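Local coordinates for uncharacterized protein (Parabacteroides distasonis, PDB 3LM3) that is of unknown function but belongs to a family related to glycoside hydrolases and deacetylases and may act on carbohydrates, at residues His51-Val56 / Tyr88-Asp93; Asn69-Trp74 / His318-Gly323; Ser195-Cys200 / Asp391-Glu396; Asn340-Glu345 / Lys360-Lys365. All coordinates share one frame; numbering follows the deposited sequence. Where two conformers were deposited one is given.

Overall arrangement
Contacts 1 and 2 lie with the parallel sheet of the DUF3863 region. Contact 1 packs helix 53-64 on helix 86-102. Contact 2 joins the lead-in to strand 73-76 with the end of strand 318-320. Their segments alternate along the chain and their centres are about 19 Å apart. They touch where Val56 meets Trp74, so helix layer and sheet are in direct contact. Contact 1 closes before contacts 3 and 4 open, and its centre is about 40 Å from both of theirs. Contact 4 is a hairpin in the four-stranded antiparallel sheet, centred about 25 Å from contact 2. It is nested within the loop closed by contact 3, centred about 20 Å away. Contact 3 joins the DUF3863 and DUF3864 regions.

Contact 1: His51-Val56 / Tyr88-Asp93; sequences HTLEGV and YREIRD
Ile91 packs against His51, Leu53 and Val56 where helix 53-64 begins. This is helix-to-helix packing beside the parallel sheet: helix 86-102 supplies Ile91, and Val56 also touches Trp74 of strand 73-76. CB of Ile91 does not itself point at segment 51-56; the end of the side chain comes nearer. CG1 is set anti to the carbonyl carbon (chi1 -71°), and this turns the longer branch toward helix 53-64. CG1 meets Leu53 N and, in the conformer given, Val56 CG2, each at 4.0 Å. At the tip, CD1 lies 3.8 Å from His51 CB and also touches the backbone at Thr52.

Tyr88 and His51 also meet, near the tip of Ile91. Their ring planes stand 36° apart, and Tyr88 CE1 comes to 3.9 Å from His51 CB. Their polar ends have other partners: Tyr88 OH bonds to Arg30 O and His51 ND1 to Glu47 O. Leu53 and Glu90 run across each other at about a right angle. Leu53 CB is 3.9 Å from Glu90 OE1, and Leu53 CD1 touches the carbonyl oxygen of Glu90.

Thr52 is the N-cap of helix 53-64. Its OG1 accepts from Gly55 N at 2.9 Å. The N-H of Leu53, in the first turn, looks to the other helix instead. It donates to a water at 2.9 Å, and that water donates to Glu90 OE1 at 2.9 Å.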
# COMPACT_ATOMS: atom_id res chain seq x y z
N HIS A 51 19.44 7.17 11.64
CA HIS A 51 19.27 7.92 10.41
C HIS A 51 20.56 8.66 10.14
O HIS A 51 20.94 9.55 10.88
CB HIS A 51 18.08 8.88 10.48
CG HIS A 51 16.76 8.19 10.52
ND1 HIS A 51 16.22 7.66 11.67
CD2 HIS A 51 15.92 7.84 9.52
CE1 HIS A 51 15.09 7.04 11.37
NE2 HIS A 51 14.87 7.14 10.07
N THR A 52 21.25 8.27 9.08
CA THR A 52 22.51 8.89 8.68
C THR A 52 22.48 9.19 7.19
O THR A 52 21.80 8.50 6.40
CB THR A 52 23.76 8.04 8.99
OG1 THR A 52 23.80 6.92 8.12
CG2 THR A 52 23.79 7.62 10.46
N LEU A 53 23.24 10.21 6.80
CA LEU A 53 23.40 10.51 5.39
C LEU A 53 23.97 9.32 4.63
O LEU A 53 23.47 8.96 3.59
CB LEU A 53 24.32 11.72 5.23
CG LEU A 53 24.76 12.05 3.78
CD1 LEU A 53 23.57 12.36 2.84
CD2 LEU A 53 25.76 13.22 3.81
N GLU A 54 25.01 8.70 5.16
CA GLU A 54 25.60 7.56 4.45
C GLU A 54 24.62 6.42 4.29
O GLU A 54 24.63 5.75 3.25
CB GLU A 54 26.89 7.05 5.09
CG GLU A 54 27.36 5.62 4.58
CD GLU A 54 27.51 5.44 3.03
OE1 GLU A 54 27.06 6.29 2.21
OE2 GLU A 54 28.07 4.40 2.63
N GLY A 55 23.77 6.16 5.28
CA GLY A 55 22.82 5.09 5.17
C GLY A 55 21.75 5.34 4.12
O GLY A 55 21.35 4.43 3.39
N VAL A 56 21.26 6.58 4.04
CA VAL A 56 20.26 6.94 3.10
C VAL A 56 20.83 6.90 1.67
O VAL A 56 20.23 6.39 0.74
CB VAL A 56 19.74 8.33 3.53
CG1 VAL A 56 18.78 8.84 2.53
CG2 VAL A 56 19.08 8.22 4.95
N TYR A 88 19.75 15.10 10.23
CA TYR A 88 18.49 15.36 9.54
C TYR A 88 18.66 16.46 8.53
O TYR A 88 18.10 16.38 7.45
CB TYR A 88 17.33 15.61 10.50
CG TYR A 88 16.92 14.32 11.15
CD1 TYR A 88 16.28 13.31 10.44
CD2 TYR A 88 17.25 14.05 12.48
CE1 TYR A 88 15.93 12.10 11.03
CE2 TYR A 88 16.91 12.85 13.06
CZ TYR A 88 16.26 11.88 12.36
OH TYR A 88 15.92 10.66 12.93
N ARG A 89 19.46 17.46 8.82
CA ARG A 89 19.73 18.52 7.84
C ARG A 89 20.42 17.93 6.60
O ARG A 89 20.03 18.23 5.46
CB ARG A 89 20.56 19.65 8.44
CG ARG A 89 20.82 20.79 7.48
CD ARG A 89 21.28 22.05 8.22
NE ARG A 89 22.16 21.73 9.36
CZ ARG A 89 23.38 21.21 9.25
NH1 ARG A 89 23.88 20.93 8.05
NH2 ARG A 89 24.10 20.96 10.34
N GLU A 90 21.44 17.10 6.82
CA GLU A 90 22.18 16.44 5.74
C GLU A 90 21.29 15.54 4.90
O GLU A 90 21.38 15.50 3.67
CB GLU A 90 23.36 15.62 6.28
CG GLU A 90 24.50 16.45 6.85
CD GLU A 90 25.62 15.58 7.45
OE1 GLU A 90 25.38 14.42 7.89
OE2 GLU A 90 26.75 16.07 7.50
N ILE A 91 20.42 14.79 5.56
CA ILE A 91 19.49 13.93 4.84
C ILE A 91 18.53 14.77 4.00
O ILE A 91 18.27 14.42 2.83
CB ILE A 91 18.71 12.99 5.81
CG1 ILE A 91 19.67 11.93 6.34
CG2 ILE A 91 17.54 12.35 5.09
CD1 ILE A 91 19.13 11.20 7.61
N ARG A 92 17.97 15.84 4.55
CA ARG A 92 17.09 16.68 3.76
C ARG A 92 17.84 17.25 2.53
O ARG A 92 17.30 17.25 1.42
CB ARG A 92 16.46 17.82 4.58
CG ARG A 92 15.38 17.34 5.58
CD ARG A 92 14.63 18.48 6.22
NE ARG A 92 15.49 19.37 6.96
CZ ARG A 92 15.81 19.25 8.26
NH1 ARG A 92 15.34 18.25 9.00
NH2 ARG A 92 16.61 20.12 8.80
N ASP A 93 19.06 17.73 2.71
CA ASP A 93 19.83 18.30 1.60
C ASP A 93 20.05 17.24 0.52
O ASP A 93 19.90 17.53 -0.66
CB ASP A 93 21.19 18.86 2.07
CG ASP A 93 21.08 20.14 2.89
OD1 ASP A 93 20.02 20.79 2.94
OD2 ASP A 93 22.12 20.50 3.47
O HOH W 1 24.52 11.82 8.81

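Contact 2: Asn69-Trp74 / His318-Gly323; sequences NGRLTW and HFVTFG
Arg71 and Thr73 bind the chain at Phe319 and Phe322, where strand 318-320 gives way to helix 322-332. Strands 73-76 and 318-320 do not pair with each other. Both pair with strand 21-29 of the parallel sheet.

Two direct hydrogen bonds cross. Arg71 N donates to Phe319 O at 3.0 Å, nearly straight at 166°, but it lies well above the carbonyl plane. Phe322 N donates to Thr73 OG1 at 3.0 Å. The same hydroxyl bonds to Glu105 OE1, and it lies at the edge of the Phe322 ring. A weaker link is the CA-H...O contact from Gly70 CA to Phe319 O at 3.4 Å. A water accepts from Phe319 N and donates weakly to Asn69 O.

The apolar contacts involve the arm of Arg71. In the conformer given, its bend at chi2 (-87°) lays the arm alongside Val320. Val320 CG1 sits over one guanidinium face, 3.6 Å from Arg71 NH2. Thr321 CG2 touches Arg71 CG at 3.7 Å. Arg71 NH1 donates to Asn69 O at 2.9 Å, close to the guanidinium plane. NH2 forms a salt bridge with Glu324.

With a valine in place of Thr73, Phe322 N-H would probably lose its acceptor and Glu105 one of its partners.

Successive N-H groups at the helix start thus find acceptors: Thr73 for Phe322, Glu105 for Gly323, and the N-cap Thr321 for Glu324. The first two tie the start of the helix to the sheet.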
# COMPACT_ATOMS: atom_id res chain seq x y z
N ASN A 69 16.87 4.85 -14.78
CA ASN A 69 15.69 5.69 -14.93
C ASN A 69 14.78 5.62 -13.71
O ASN A 69 13.71 6.24 -13.71
CB ASN A 69 14.91 5.32 -16.21
CG ASN A 69 15.65 5.70 -17.47
OD1 ASN A 69 15.84 4.89 -18.38
ND2 ASN A 69 16.09 6.94 -17.53
N GLY A 70 15.15 4.85 -12.70
CA GLY A 70 14.27 4.69 -11.54
C GLY A 70 14.21 5.92 -10.66
O GLY A 70 15.21 6.64 -10.45
N ARG A 71 13.01 6.18 -10.14
CA ARG A 71 12.84 7.19 -9.11
C ARG A 71 11.83 6.70 -8.10
O ARG A 71 11.08 5.73 -8.34
CB ARG A 71 12.45 8.54 -9.69
CG ARG A 71 11.19 8.50 -10.51
CD ARG A 71 11.49 8.12 -11.97
NE ARG A 71 10.34 8.35 -12.82
CZ ARG A 71 10.27 8.00 -14.09
NH1 ARG A 71 11.31 7.44 -14.70
NH2 ARG A 71 9.16 8.23 -14.77
N LEU A 72 11.88 7.32 -6.93
CA LEU A 72 11.11 6.88 -5.77
C LEU A 72 10.58 8.07 -5.00
O LEU A 72 10.90 9.23 -5.28
CB LEU A 72 11.99 5.98 -4.91
CG LEU A 72 13.28 6.54 -4.32
CD1 LEU A 72 13.05 7.55 -3.18
CD2 LEU A 72 14.21 5.37 -3.86
N THR A 73 9.74 7.79 -4.01
CA THR A 73 9.18 8.78 -3.12
C THR A 73 9.90 8.76 -1.80
O THR A 73 9.91 7.72 -1.13
CB THR A 73 7.70 8.50 -2.90
OG1 THR A 73 7.02 8.55 -4.17
CG2 THR A 73 7.05 9.48 -1.94
N TRP A 74 10.45 9.90 -1.40
CA TRP A 74 10.97 10.09 -0.04
C TRP A 74 9.85 10.61 0.81
O TRP A 74 9.25 11.64 0.49
CB TRP A 74 12.09 11.11 -0.08
CG TRP A 74 13.30 10.71 -0.88
CD1 TRP A 74 13.60 11.09 -2.17
CD2 TRP A 74 14.39 9.87 -0.45
NE1 TRP A 74 14.80 10.55 -2.55
CE2 TRP A 74 15.30 9.79 -1.51
CE3 TRP A 74 14.67 9.15 0.74
CZ2 TRP A 74 16.48 9.06 -1.43
CZ3 TRP A 74 15.85 8.44 0.82
CH2 TRP A 74 16.75 8.38 -0.25
N HIS A 318 8.76 0.03 -15.04
CA HIS A 318 9.08 1.41 -14.71
C HIS A 318 9.05 1.58 -13.20
O HIS A 318 8.02 1.31 -12.57
CB HIS A 318 8.05 2.35 -15.33
CG HIS A 318 8.00 2.26 -16.82
ND1 HIS A 318 8.95 2.86 -17.61
CD2 HIS A 318 7.13 1.65 -17.65
CE1 HIS A 318 8.66 2.62 -18.88
NE2 HIS A 318 7.56 1.89 -18.94
N PHE A 319 10.17 2.02 -12.63
CA PHE A 319 10.28 2.37 -11.23
C PHE A 319 10.02 3.88 -11.15
O PHE A 319 10.85 4.68 -11.55
CB PHE A 319 11.65 2.02 -10.65
CG PHE A 319 11.83 0.53 -10.39
CD1 PHE A 319 12.01 -0.40 -11.42
CD2 PHE A 319 11.77 0.05 -9.10
CE1 PHE A 319 12.16 -1.77 -11.11
CE2 PHE A 319 11.93 -1.30 -8.81
CZ PHE A 319 12.11 -2.20 -9.83
N VAL A 320 8.84 4.21 -10.64
CA VAL A 320 8.35 5.60 -10.62
C VAL A 320 7.86 5.97 -9.23
O VAL A 320 7.71 5.12 -8.36
CB VAL A 320 7.23 5.82 -11.68
CG1 VAL A 320 7.74 5.41 -13.08
CG2 VAL A 320 5.98 5.06 -11.33
N THR A 321 7.64 7.26 -9.03
CA THR A 321 7.17 7.74 -7.74
C THR A 321 5.70 7.35 -7.50
O THR A 321 4.96 7.10 -8.46
CB THR A 321 7.35 9.25 -7.56
OG1 THR A 321 6.32 9.92 -8.31
CG2 THR A 321 8.73 9.72 -8.01
N PHE A 322 5.29 7.28 -6.24
CA PHE A 322 3.86 7.06 -5.92
C PHE A 322 3.00 8.07 -6.63
O PHE A 322 1.99 7.73 -7.23
CB PHE A 322 3.63 7.07 -4.39
CG PHE A 322 3.77 5.72 -3.72
CD1 PHE A 322 5.01 5.23 -3.39
CD2 PHE A 322 2.66 4.94 -3.44
CE1 PHE A 322 5.16 3.99 -2.76
CE2 PHE A 322 2.79 3.70 -2.81
CZ PHE A 322 4.04 3.22 -2.48
N GLY A 323 3.37 9.35 -6.53
CA GLY A 323 2.59 10.41 -7.13
C GLY A 323 2.50 10.28 -8.65
O GLY A 323 1.44 10.50 -9.25
O HOH W 2 12.02 3.52 -14.43

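Contact 3: Ser195-Cys200 / Asp391-Glu396; sequences STEHFC and DLQAHE
Glu396 reaches across to His198 and Phe199, joining a loop of the DUF3864 region to a turn of the DUF3863 region. The turn is a type I beta turn from Ser195 to His198, and Ser195 OG makes an ST turn with Glu197 N.

The tight part is direct. Glu396 CG lies over one face of the His198 ring, a CH-pi contact 4.0 Å from the centroid. Ala394 CB packs on His198 CB at 3.8 Å. Beyond CG the glutamate chain is extended (chi2 171°), which carries OE2 to Phe199 N. That N-H bonds to OE2 at 2.9 Å, on the anti side of the carboxylate. Ala154 N also binds OE2, and Arg120 forms a salt bridge with OE1. Cys200 N donates to His198 ND1 at 3.0 Å in the ring plane, which helps set the ring's rotation. Glu197 OE1 accepts from Ala394 N at 2.9 Å, from above the carboxylate plane, and forms a salt bridge with Lys201.

The looser side is bridged by water. One water donates to Glu197 O at 2.7 Å and accepts from Glu396 N. Another joins His198 NE2 and His395 O.

With an alanine in place of Glu396, Phe199 N-H and the Arg120 charge would probably lose their carboxylate mate, and one face of the His198 ring the CG that packs on it.

Each segment lends a carboxylate to a backbone N-H of the other. Arg120 at Glu396 and Lys201 at Glu197 are likely to balance the two charges.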
# COMPACT_ATOMS: atom_id res chain seq x y z
N SER A 195 -14.94 7.15 -1.64
CA SER A 195 -16.19 7.79 -1.29
C SER A 195 -16.04 8.76 -0.11
O SER A 195 -15.28 8.51 0.83
CB SER A 195 -17.16 6.70 -0.85
OG SER A 195 -18.44 7.19 -0.49
N THR A 196 -16.83 9.85 -0.12
CA THR A 196 -16.91 10.70 1.05
C THR A 196 -17.39 9.93 2.30
O THR A 196 -17.12 10.35 3.43
CB THR A 196 -17.85 11.90 0.77
OG1 THR A 196 -19.09 11.45 0.29
CG2 THR A 196 -17.22 12.86 -0.27
N GLU A 197 -18.02 8.78 2.09
CA GLU A 197 -18.46 7.94 3.20
C GLU A 197 -17.33 7.24 3.94
O GLU A 197 -17.44 7.03 5.13
CB GLU A 197 -19.44 6.88 2.73
CG GLU A 197 -20.75 7.45 2.20
CD GLU A 197 -21.71 6.40 1.70
OE1 GLU A 197 -21.48 5.17 1.92
OE2 GLU A 197 -22.68 6.80 1.02
N HIS A 198 -16.29 6.80 3.23
CA HIS A 198 -15.31 5.90 3.80
C HIS A 198 -14.14 5.73 2.83
O HIS A 198 -14.35 5.42 1.64
CB HIS A 198 -15.94 4.54 4.07
CG HIS A 198 -15.17 3.70 5.04
ND1 HIS A 198 -13.91 3.18 4.79
CD2 HIS A 198 -15.51 3.28 6.29
CE1 HIS A 198 -13.52 2.49 5.85
NE2 HIS A 198 -14.48 2.51 6.76
N PHE A 199 -12.93 5.93 3.36
CA PHE A 199 -11.71 5.87 2.57
C PHE A 199 -11.48 4.50 1.89
O PHE A 199 -10.75 4.43 0.90
CB PHE A 199 -10.47 6.32 3.39
CG PHE A 199 -9.93 5.28 4.35
CD1 PHE A 199 -10.65 4.86 5.44
CD2 PHE A 199 -8.62 4.82 4.21
CE1 PHE A 199 -10.12 3.94 6.33
CE2 PHE A 199 -8.08 3.91 5.11
CZ PHE A 199 -8.83 3.44 6.16
N CYS A 200 -12.06 3.42 2.42
CA CYS A 200 -11.93 2.08 1.84
C CYS A 200 -12.99 1.77 0.78
O CYS A 200 -12.90 0.72 0.09
CB CYS A 200 -12.07 1.03 2.93
SG CYS A 200 -10.63 0.92 4.03
N ASP A 391 -21.96 -0.92 -2.25
CA ASP A 391 -23.20 -0.20 -2.52
C ASP A 391 -23.95 0.14 -1.24
O ASP A 391 -24.71 1.12 -1.19
CB ASP A 391 -24.05 -0.95 -3.56
CG ASP A 391 -24.52 -2.31 -3.08
OD1 ASP A 391 -23.86 -2.97 -2.28
OD2 ASP A 391 -25.58 -2.73 -3.56
N LEU A 392 -23.74 -0.63 -0.20
CA LEU A 392 -24.25 -0.35 1.12
C LEU A 392 -23.61 0.93 1.70
O LEU A 392 -22.43 1.21 1.48
CB LEU A 392 -23.97 -1.55 2.06
CG LEU A 392 -24.56 -2.90 1.65
CD1 LEU A 392 -24.11 -4.02 2.58
CD2 LEU A 392 -26.09 -2.81 1.61
N GLN A 393 -24.39 1.71 2.43
CA GLN A 393 -23.84 2.88 3.12
C GLN A 393 -22.72 2.47 4.06
O GLN A 393 -22.83 1.45 4.74
CB GLN A 393 -24.93 3.67 3.90
CG GLN A 393 -24.41 4.96 4.51
CD GLN A 393 -25.47 5.88 5.09
OE1 GLN A 393 -26.65 5.57 5.09
NE2 GLN A 393 -25.03 7.04 5.59
N ALA A 394 -21.63 3.23 4.07
CA ALA A 394 -20.54 3.02 4.99
C ALA A 394 -20.34 4.26 5.86
O ALA A 394 -20.82 5.36 5.53
CB ALA A 394 -19.23 2.69 4.20
N HIS A 395 -19.69 4.05 6.99
CA HIS A 395 -19.40 5.07 8.01
C HIS A 395 -18.01 4.89 8.57
O HIS A 395 -17.68 3.74 8.93
CB HIS A 395 -20.36 4.91 9.20
CG HIS A 395 -21.80 4.94 8.81
ND1 HIS A 395 -22.53 3.79 8.57
CD2 HIS A 395 -22.64 5.97 8.60
CE1 HIS A 395 -23.76 4.13 8.22
NE2 HIS A 395 -23.85 5.44 8.24
N GLU A 396 -17.25 5.96 8.78
CA GLU A 396 -15.99 5.89 9.47
C GLU A 396 -16.18 6.23 10.94
O GLU A 396 -17.20 6.83 11.33
CB GLU A 396 -15.00 6.90 8.84
CG GLU A 396 -14.58 6.63 7.41
CD GLU A 396 -13.80 7.78 6.83
OE1 GLU A 396 -13.82 8.91 7.39
OE2 GLU A 396 -13.08 7.52 5.84
O HOH W 3 -18.16 8.42 7.37
O HOH W 4 -15.12 1.87 9.55

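Contact 4: Asn340-Glu345 / Lys360-Lys365; sequences NYRFVE and KWFMNK
Tyr341 and Met363 form a hydrogen-bonded pair in the antiparallel beta hairpin of strands 341-346 and 357-363. Tyr341 N donates to Met363 O at 2.8 Å, in the carbonyl plane. Met363 N returns a bond to Tyr341 O, also at 2.8 Å. Two residues along, Phe343 N donates to Trp361 O at 3.0 Å and Trp361 N to Phe343 O at 2.9 Å. Arg342 with Phe362 and Val344 with Lys360 are the non-hydrogen-bonded pairs.

Strand 341-346 is an outer strand of a four-stranded antiparallel sheet. Strand 357-363 lies next to it and bonds on its other side to strand 367-374. Tyr341, Phe343, Trp361 and Met363 share one face, where Phe343 also meets Ile268 of helix 255-277.

Met363 is a selenomethionine in this crystal. Its extended chi2 (155°) brings SE to the edge of the Phe343 ring, 4.1 Å from CE2, a Met-aromatic contact. Chi3 (176°) then carries CE over one face of the Trp361 ring. Tyr341 OH bonds beyond the hairpin to Pro191 O and Trp329 NE1.

On the other face, Arg342 and Phe362 lean across each other at a slant, with Arg342 CG 3.9 Å from Phe362 CD2. The guanidinium leads away and its NH2 bonds to Leu276 O. Lys360 runs alongside Val344, and its CG is 3.9 Å from Val344 CG2 in the conformer given.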
# COMPACT_ATOMS: atom_id res chain seq x y z
N ASN A 340 -12.12 -2.60 -13.27
CA ASN A 340 -12.67 -3.86 -12.81
C ASN A 340 -11.46 -4.77 -12.71
O ASN A 340 -10.89 -5.13 -13.72
CB ASN A 340 -13.72 -4.38 -13.80
CG ASN A 340 -14.44 -5.61 -13.32
OD1 ASN A 340 -13.92 -6.39 -12.57
ND2 ASN A 340 -15.69 -5.76 -13.78
N TYR A 341 -11.00 -5.05 -11.49
CA TYR A 341 -9.74 -5.76 -11.28
C TYR A 341 -9.95 -7.23 -10.92
O TYR A 341 -10.88 -7.59 -10.18
CB TYR A 341 -8.93 -5.13 -10.18
CG TYR A 341 -8.70 -3.65 -10.32
CD1 TYR A 341 -8.08 -3.10 -11.45
CD2 TYR A 341 -9.06 -2.77 -9.30
CE1 TYR A 341 -7.82 -1.74 -11.55
CE2 TYR A 341 -8.81 -1.41 -9.38
CZ TYR A 341 -8.21 -0.90 -10.52
OH TYR A 341 -7.91 0.45 -10.61
N ARG A 342 -9.09 -8.06 -11.49
CA ARG A 342 -9.07 -9.49 -11.22
C ARG A 342 -7.64 -9.93 -10.98
O ARG A 342 -6.71 -9.44 -11.63
CB ARG A 342 -9.63 -10.27 -12.41
CG ARG A 342 -11.10 -10.02 -12.63
CD ARG A 342 -11.59 -10.65 -13.92
NE ARG A 342 -10.90 -10.03 -15.03
CZ ARG A 342 -10.75 -10.53 -16.25
NH1 ARG A 342 -11.26 -11.73 -16.58
NH2 ARG A 342 -10.09 -9.82 -17.17
N PHE A 343 -7.48 -10.86 -10.03
CA PHE A 343 -6.22 -11.53 -9.76
C PHE A 343 -6.44 -13.01 -9.55
O PHE A 343 -7.48 -13.40 -9.03
CB PHE A 343 -5.54 -10.94 -8.52
CG PHE A 343 -5.29 -9.48 -8.62
CD1 PHE A 343 -4.20 -9.00 -9.32
CD2 PHE A 343 -6.16 -8.57 -8.05
CE1 PHE A 343 -4.01 -7.63 -9.49
CE2 PHE A 343 -5.95 -7.18 -8.20
CZ PHE A 343 -4.86 -6.73 -8.91
N VAL A 344 -5.44 -13.79 -9.93
CA VAL A 344 -5.39 -15.23 -9.66
C VAL A 344 -4.01 -15.56 -9.12
O VAL A 344 -3.00 -15.10 -9.68
CB VAL A 344 -5.66 -16.06 -10.93
CG1 VAL A 344 -5.46 -17.56 -10.65
CG2 VAL A 344 -7.06 -15.77 -11.48
N GLU A 345 -3.94 -16.32 -8.04
CA GLU A 345 -2.66 -16.71 -7.46
C GLU A 345 -2.73 -18.10 -6.89
O GLU A 345 -3.69 -18.44 -6.23
CB GLU A 345 -2.28 -15.76 -6.33
CG GLU A 345 -0.93 -16.10 -5.70
CD GLU A 345 -0.76 -15.66 -4.28
OE1 GLU A 345 -1.60 -14.90 -3.77
OE2 GLU A 345 0.29 -16.04 -3.67
N LYS A 360 -8.70 -16.39 -6.03
CA LYS A 360 -9.11 -15.48 -7.06
C LYS A 360 -9.76 -14.28 -6.39
O LYS A 360 -10.70 -14.43 -5.60
CB LYS A 360 -10.12 -16.13 -8.01
CG LYS A 360 -9.53 -17.26 -8.82
CD LYS A 360 -10.51 -17.84 -9.82
CE LYS A 360 -9.79 -18.87 -10.68
NZ LYS A 360 -10.69 -19.57 -11.67
N TRP A 361 -9.31 -13.08 -6.74
CA TRP A 361 -9.93 -11.82 -6.28
C TRP A 361 -10.61 -11.12 -7.45
O TRP A 361 -10.11 -11.16 -8.58
CB TRP A 361 -8.87 -10.86 -5.73
CG TRP A 361 -8.60 -11.00 -4.26
CD1 TRP A 361 -7.51 -11.57 -3.67
CD2 TRP A 361 -9.46 -10.58 -3.20
NE1 TRP A 361 -7.63 -11.50 -2.29
CE2 TRP A 361 -8.82 -10.89 -1.99
CE3 TRP A 361 -10.72 -9.96 -3.15
CZ2 TRP A 361 -9.40 -10.62 -0.76
CZ3 TRP A 361 -11.29 -9.70 -1.91
CH2 TRP A 361 -10.63 -10.02 -0.74
N PHE A 362 -11.75 -10.51 -7.15
CA PHE A 362 -12.54 -9.68 -8.06
C PHE A 362 -12.84 -8.39 -7.32
O PHE A 362 -13.31 -8.43 -6.18
CB PHE A 362 -13.85 -10.39 -8.41
CG PHE A 362 -13.66 -11.75 -9.01
CD1 PHE A 362 -13.44 -12.85 -8.19
CD2 PHE A 362 -13.67 -11.94 -10.40
CE1 PHE A 362 -13.26 -14.11 -8.71
CE2 PHE A 362 -13.48 -13.22 -10.93
CZ PHE A 362 -13.27 -14.29 -10.08
N MSE A 363 -12.55 -7.26 -7.94
CA MSE A 363 -12.77 -5.97 -7.30
C MSE A 363 -13.37 -4.99 -8.30
O MSE A 363 -12.82 -4.79 -9.40
CB MSE A 363 -11.44 -5.39 -6.79
CG MSE A 363 -10.78 -6.22 -5.73
SE MSE A 363 -8.87 -5.94 -5.66
CE MSE A 363 -8.43 -7.07 -4.10
N ASN A 364 -14.50 -4.42 -7.93
CA ASN A 364 -15.16 -3.44 -8.79
C ASN A 364 -15.79 -2.35 -7.91
O ASN A 364 -15.66 -2.38 -6.69
CB ASN A 364 -16.17 -4.13 -9.72
CG ASN A 364 -17.25 -4.83 -8.95
OD1 ASN A 364 -18.06 -4.21 -8.27
ND2 ASN A 364 -17.23 -6.18 -9.00
N LYS A 365 -16.46 -1.38 -8.52
CA LYS A 365 -17.03 -0.26 -7.77
C LYS A 365 -18.00 -0.71 -6.68
O LYS A 365 -18.13 -0.08 -5.65
CB LYS A 365 -17.74 0.70 -8.73
CG LYS A 365 -18.40 1.89 -8.06
CD LYS A 365 -19.08 2.80 -9.06
CE LYS A 365 -20.47 2.35 -9.35
NZ LYS A 365 -21.23 3.28 -10.29